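Putative sporulation-specific glycosylase YdhD (Bacillus subtilis subsp. subtilis str. 168, PDB 3CZ8) is a putative family 18 glycoside hydrolase whose catalytic domain, the part described here, probably binds chitin-like polysaccharide and cleaves its glycosidic bonds in sporulation. Local coordinates at residues A[9-14]-A[304-309]; A[34-39]-A[65-70]. The protein carries 1 engineered substitution. One frame throughout, in Å; residues are numbered along the deposited sequence.

In the fold
Both contacts belong to the curled sheet of the GH18 domain, a barrel of the TIM type, and their centres are about 10 Å apart. Interaction 1 ties 9-14, near the start of the chain, to 304-309, near its end, so it closes the barrel; interaction 2, between 34-39 and 65-70, falls between these segments in sequence. Strands 9-17 and 35-42 are neighbours, so the two contacts are joined through backbone bonds between adjacent strands: Phe13 O lies 2.8 Å from Ser37 N, a probable hydrogen bond. Strand 9-17 is antiparallel to both its neighbours, whereas 35-42 and 68-77 begin the parallel series. Each contact also touches the second subunit.

Interaction 1 (A[9-14]-A[304-309]); sequences GTLSFY and GAWQLT
Thr10 to Tyr14 pair antiparallel with Ala305 to Thr309 through two-way backbone hydrogen bonds at Thr10-Thr309, Ser12-Gln307 and Tyr14-Ala305. Leu11, Phe13, Trp306 and Leu308 share one face. Phe13 turns its edge to the indole: CD2 sits 3.6 Å above the plane of Trp306, over the centre, in an edge-to-face stack at 69°. With CG of Phe13 anti to the backbone N (chi1 -173°), the ring reaches Gly304, CZ 3.5 Å from CA; a CB on Gly304 would run into Phe13 CZ, which is consistent with glycine here. Leu11 flanks the benzene part of the indole, CD2 lying 3.7 Å from Trp306 CZ3, while Trp306 NE1 bonds to Val221 O. On the other face Gln307 NE2 donates a hydrogen bond of 3.0 Å to Ser12 OG, close to its amide plane, and OE1 lies 4.0 Å above one face of the Tyr14 ring, toward its rim, the amide and ring planes 24° apart. A leucine in place of Gln307 has no amide N-H, so Ser12 OG would probably lose its in-plane partner and be freer to turn. A water 2.9 Å from Ser12 OG donates to Thr10 O. The Ser12-Tyr14-Gln307 face meets Asn245 and Glu248 of the second subunit, Glu248 bonding Tyr14 OH; the Phe13-Trp306 pair points into the barrel, Trp306 about 7 Å from the side chain of the predicted proton donor Glu120, consistent with the tryptophan lining the GH18 sugar site.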
loop_
_atom_site.group_PDB
_atom_site.type_symbol
_atom_site.label_atom_id
_atom_site.label_comp_id
_atom_site.label_asym_id
_atom_site.label_seq_id
_atom_site.Cartn_x
_atom_site.Cartn_y
_atom_site.Cartn_z
ATOM N N GLY A 9 6.468 3.340 -2.979
ATOM C CA GLY A 9 5.399 3.764 -2.084
ATOM C C GLY A 9 5.919 4.495 -0.864
ATOM O O GLY A 9 6.771 3.979 -0.138
ATOM N N THR A 10 5.414 5.707 -0.650
ATOM C CA THR A 10 5.691 6.458 0.570
ATOM C C THR A 10 4.672 6.071 1.644
ATOM O O THR A 10 3.463 6.260 1.467
ATOM C CB THR A 10 5.652 7.985 0.327
ATOM O OG1 THR A 10 6.572 8.331 -0.718
ATOM C CG2 THR A 10 6.017 8.753 1.600
ATOM N N LEU A 11 5.165 5.516 2.747
ATOM C CA LEU A 11 4.305 5.171 3.871
ATOM C C LEU A 11 4.104 6.376 4.784
ATOM O O LEU A 11 5.050 7.092 5.107
ATOM C CB LEU A 11 4.874 3.987 4.665
ATOM C CG LEU A 11 4.012 3.404 5.792
ATOM C CD1 LEU A 11 2.810 2.637 5.234
ATOM C CD2 LEU A 11 4.840 2.512 6.702
ATOM N N SER A 12 2.859 6.594 5.182
ATOM C CA SER A 12 2.558 7.583 6.193
ATOM C C SER A 12 1.435 7.127 7.120
ATOM O O SER A 12 0.544 6.379 6.712
ATOM C CB SER A 12 2.251 8.943 5.557
ATOM O OG SER A 12 1.002 8.942 4.901
ATOM N N PHE A 13 1.512 7.574 8.371
ATOM C CA PHE A 13 0.514 7.289 9.396
ATOM C C PHE A 13 -0.389 8.508 9.596
ATOM O O PHE A 13 0.091 9.619 9.834
ATOM C CB PHE A 13 1.221 6.918 10.702
ATOM C CG PHE A 13 0.299 6.450 11.795
ATOM C CD1 PHE A 13 -0.067 7.313 12.828
ATOM C CD2 PHE A 13 -0.190 5.142 11.802
ATOM C CE1 PHE A 13 -0.908 6.885 13.853
ATOM C CE2 PHE A 13 -1.029 4.701 12.827
ATOM C CZ PHE A 13 -1.388 5.577 13.852
ATOM N N TYR A 14 -1.697 8.308 9.496
ATOM C CA TYR A 14 -2.613 9.441 9.543
ATOM C C TYR A 14 -3.712 9.288 10.576
ATOM O O TYR A 14 -4.117 8.175 10.912
ATOM C CB TYR A 14 -3.153 9.797 8.141
ATOM C CG TYR A 14 -4.330 8.975 7.659
ATOM C CD1 TYR A 14 -5.613 9.514 7.649
ATOM C CD2 TYR A 14 -4.161 7.669 7.197
ATOM C CE1 TYR A 14 -6.695 8.782 7.201
ATOM C CE2 TYR A 14 -5.253 6.918 6.747
ATOM C CZ TYR A 14 -6.515 7.483 6.758
ATOM O OH TYR A 14 -7.604 6.765 6.321
ATOM N N GLY A 304 -5.917 5.778 14.406
ATOM C CA GLY A 304 -4.815 6.040 13.471
ATOM C C GLY A 304 -4.687 4.925 12.444
ATOM O O GLY A 304 -4.890 3.756 12.769
ATOM N N ALA A 305 -4.352 5.278 11.204
ATOM C CA ALA A 305 -4.280 4.292 10.116
ATOM C C ALA A 305 -3.201 4.613 9.083
ATOM O O ALA A 305 -2.484 5.608 9.212
ATOM C CB ALA A 305 -5.633 4.137 9.445
ATOM N N TRP A 306 -3.094 3.768 8.059
ATOM C CA TRP A 306 -1.979 3.841 7.113
ATOM C C TRP A 306 -2.403 4.180 5.690
ATOM O O TRP A 306 -3.460 3.758 5.226
ATOM C CB TRP A 306 -1.216 2.517 7.106
ATOM C CG TRP A 306 -0.759 2.081 8.463
ATOM C CD1 TRP A 306 -1.436 1.275 9.344
ATOM C CD2 TRP A 306 0.477 2.421 9.098
ATOM N NE1 TRP A 306 -0.692 1.096 10.485
ATOM C CE2 TRP A 306 0.485 1.791 10.362
ATOM C CE3 TRP A 306 1.584 3.198 8.721
ATOM C CZ2 TRP A 306 1.557 1.910 11.251
ATOM C CZ3 TRP A 306 2.644 3.320 9.607
ATOM C CH2 TRP A 306 2.623 2.676 10.860
ATOM N N GLN A 307 -1.560 4.943 5.001
ATOM C CA GLN A 307 -1.760 5.230 3.582
ATOM C C GLN A 307 -0.442 5.119 2.819
ATOM O O GLN A 307 0.634 5.384 3.368
ATOM C CB GLN A 307 -2.406 6.607 3.377
ATOM C CG GLN A 307 -1.840 7.696 4.264
ATOM C CD GLN A 307 -2.434 9.071 4.008
ATOM O OE1 GLN A 307 -3.568 9.205 3.545
ATOM N NE2 GLN A 307 -1.666 10.106 4.329
ATOM N N LEU A 308 -0.538 4.701 1.563
ATOM C CA LEU A 308 0.615 4.616 0.672
ATOM C C LEU A 308 0.410 5.566 -0.491
ATOM O O LEU A 308 -0.612 5.498 -1.175
ATOM C CB LEU A 308 0.803 3.192 0.140
ATOM C CG LEU A 308 1.544 2.115 0.947
ATOM C CD1 LEU A 308 2.948 2.572 1.368
ATOM C CD2 LEU A 308 0.735 1.593 2.148
ATOM N N THR A 309 1.378 6.450 -0.709
ATOM C CA THR A 309 1.287 7.429 -1.788
ATOM C C THR A 309 2.444 7.269 -2.772
ATOM O O THR A 309 3.611 7.466 -2.420
ATOM C CB THR A 309 1.190 8.874 -1.240
ATOM O OG1 THR A 309 -0.006 8.999 -0.458
ATOM C CG2 THR A 309 1.148 9.894 -2.373
HETATM O O HOH W 1 1.959 8.302 2.265
#

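Interaction 2 (A[34-39]-A[65-70]). With GOL (glycerol), chain C.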
loop_
_atom_site.group_PDB
_atom_site.type_symbol
_atom_site.label_atom_id
_atom_site.label_comp_id
_atom_site.label_asym_id
_atom_site.label_seq_id
_atom_site.Cartn_x
_atom_site.Cartn_y
_atom_site.Cartn_z
ATOM N N SER A 34 -6.067 16.866 12.322
ATOM C CA SER A 34 -5.456 15.649 11.799
ATOM C C SER A 34 -3.968 15.832 11.555
ATOM O O SER A 34 -3.454 16.949 11.592
ATOM C CB SER A 34 -6.160 15.206 10.512
ATOM O OG SER A 34 -5.730 13.915 10.113
ATOM N N SER A 35 -3.275 14.723 11.320
ATOM C CA SER A 35 -1.855 14.772 11.012
ATOM C C SER A 35 -1.457 13.649 10.069
ATOM O O SER A 35 -2.186 12.673 9.914
ATOM C CB SER A 35 -1.000 14.756 12.288
ATOM O OG SER A 35 -1.295 13.631 13.097
ATOM N N ILE A 36 -0.309 13.819 9.421
ATOM C CA ILE A 36 0.296 12.788 8.593
ATOM C C ILE A 36 1.743 12.675 9.053
ATOM O O ILE A 36 2.471 13.667 9.052
ATOM C CB ILE A 36 0.212 13.148 7.079
ATOM C CG1 ILE A 36 -1.189 12.858 6.540
ATOM C CG2 ILE A 36 1.248 12.391 6.257
ATOM C CD1 ILE A 36 -1.484 13.513 5.206
ATOM N N SER A 37 2.142 11.477 9.482
ATOM C CA SER A 37 3.527 11.238 9.858
ATOM C C SER A 37 4.244 10.549 8.708
ATOM O O SER A 37 4.006 9.371 8.433
ATOM C CB SER A 37 3.614 10.417 11.147
ATOM O OG SER A 37 2.691 10.892 12.115
ATOM N N ILE A 38 5.136 11.267 8.070
ATOM C CA ILE A 38 5.859 10.775 6.934
ATOM C C ILE A 38 7.049 9.917 7.302
ATOM O O ILE A 38 7.895 10.349 8.002
ATOM C CB ILE A 38 6.300 11.914 6.027
ATOM C CG1 ILE A 38 5.112 12.701 5.544
ATOM C CG2 ILE A 38 7.033 11.398 4.859
ATOM C CD1 ILE A 38 5.430 13.997 5.132
ATOM N N PHE A 39 7.111 8.709 6.776
ATOM C CA PHE A 39 8.185 7.783 7.074
ATOM C C PHE A 39 9.377 8.018 6.179
ATOM O O PHE A 39 9.209 8.469 5.117
ATOM C CB PHE A 39 7.697 6.344 7.003
ATOM C CG PHE A 39 7.043 5.882 8.253
ATOM C CD1 PHE A 39 7.680 5.032 9.108
ATOM C CD2 PHE A 39 5.805 6.327 8.604
ATOM C CE1 PHE A 39 7.088 4.656 10.252
ATOM C CE2 PHE A 39 5.245 5.936 9.749
ATOM C CZ PHE A 39 5.881 5.102 10.561
ATOM N N ARG A 65 -3.717 21.270 2.736
ATOM C CA ARG A 65 -4.921 20.485 3.005
ATOM C C ARG A 65 -5.455 20.670 4.434
ATOM O O ARG A 65 -6.451 20.044 4.820
ATOM C CB ARG A 65 -4.655 19.007 2.703
ATOM C CG ARG A 65 -4.614 18.683 1.204
ATOM C CD ARG A 65 -3.862 17.389 0.885
ATOM N NE ARG A 65 -4.468 16.203 1.493
ATOM C CZ ARG A 65 -3.913 15.486 2.468
ATOM N NH1 ARG A 65 -2.727 15.824 2.958
ATOM N NH2 ARG A 65 -4.545 14.426 2.953
ATOM N N ARG A 66 -4.791 21.547 5.195
ATOM C CA ARG A 66 -5.132 21.871 6.598
ATOM C C ARG A 66 -4.979 20.670 7.544
ATOM O O ARG A 66 -5.831 20.395 8.395
ATOM C CB ARG A 66 -6.513 22.545 6.722
ATOM C CG ARG A 66 -6.593 23.923 6.062
ATOM C CD ARG A 66 -7.877 24.657 6.437
ATOM N NE ARG A 66 -7.922 24.992 7.861
ATOM C CZ ARG A 66 -8.932 25.616 8.465
ATOM N NH1 ARG A 66 -8.866 25.868 9.765
ATOM N NH2 ARG A 66 -10.005 25.990 7.778
ATOM N N VAL A 67 -3.865 19.966 7.368
ATOM C CA VAL A 67 -3.506 18.784 8.142
ATOM C C VAL A 67 -2.038 19.001 8.514
ATOM O O VAL A 67 -1.293 19.592 7.730
ATOM C CB VAL A 67 -3.732 17.494 7.285
ATOM C CG1 VAL A 67 -3.080 16.277 7.891
ATOM C CG2 VAL A 67 -5.225 17.220 7.100
ATOM N N THR A 68 -1.625 18.564 9.708
ATOM C CA THR A 68 -0.238 18.776 10.163
ATOM C C THR A 68 0.733 17.713 9.629
ATOM O O THR A 68 0.558 16.532 9.905
ATOM C CB THR A 68 -0.128 18.797 11.714
ATOM O OG1 THR A 68 -1.161 19.612 12.272
ATOM C CG2 THR A 68 1.229 19.329 12.155
ATOM N N PRO A 69 1.760 18.129 8.864
ATOM C CA PRO A 69 2.800 17.170 8.501
ATOM C C PRO A 69 3.806 16.935 9.631
ATOM O O PRO A 69 4.416 17.881 10.147
ATOM C CB PRO A 69 3.476 17.819 7.292
ATOM C CG PRO A 69 3.255 19.277 7.461
ATOM C CD PRO A 69 2.000 19.460 8.275
ATOM N N LEU A 70 3.977 15.673 10.007
ATOM C CA LEU A 70 4.932 15.298 11.040
ATOM C C LEU A 70 6.065 14.487 10.437
ATOM O O LEU A 70 5.838 13.662 9.561
ATOM C CB LEU A 70 4.237 14.505 12.158
ATOM C CG LEU A 70 2.983 15.096 12.822
ATOM C CD1 LEU A 70 2.338 14.090 13.772
ATOM C CD2 LEU A 70 3.288 16.378 13.564
HETATM C C1 GOL C . -2.668 15.124 15.862
HETATM O O1 GOL C . -3.438 14.588 14.808
HETATM C C2 GOL C . -3.372 16.357 16.410
HETATM O O2 GOL C . -4.688 15.995 16.770
HETATM C C3 GOL C . -3.421 17.461 15.355
HETATM O O3 GOL C . -2.130 17.938 15.047
#
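Leu70 CD1 lies against Ser35 CB at 3.7 Å and Ser37 OG at 3.6 Å, on the face these three share, so that one methyl bridges two small residues of the adjacent strand. Serine's small side chain probably leaves room for the leucine methyl; the Ser37 hydroxyl is hydrogen-bonded to Thr116 OG1. On the opposite face Ile36 meets Val67 at about a right angle, CG1 to CG1 4.1 Å. CG1 of Ile36 stands anti to its carbonyl carbon (chi1 -79°), and the chain beyond it carries CD1 to the edge of the Arg65 guanidinium, 3.5 Å from NH1, though that arginine is poorly ordered. Strands 35-42 and 68-77 with helix 56-64 form a beta-alpha-beta unit of the TIM barrel. The helix ends in a Schellman motif in which Arg66 takes positive phi, and its Thr62 touches Ile36 and Val67, consistent with the apolar residues on this helix-facing side. Alternating bonds stitch the parallel strands: Thr68 N to Ser34 O, Ile36 N to Thr68 O, Leu70 N to Ile36 O, and Ile38 N to Leu70 O. Pro69 has no N-H, but the bonds to 34-39 use Thr68 N and Leu70 N, so the pairing loses nothing, and its ring packs on Thr62 and Trp63 of the helix. A glycerol, probably from the crystallisation liquor, bonds Ser35 OG through O1 at 2.9 Å and Thr68 OG1 weakly through O3.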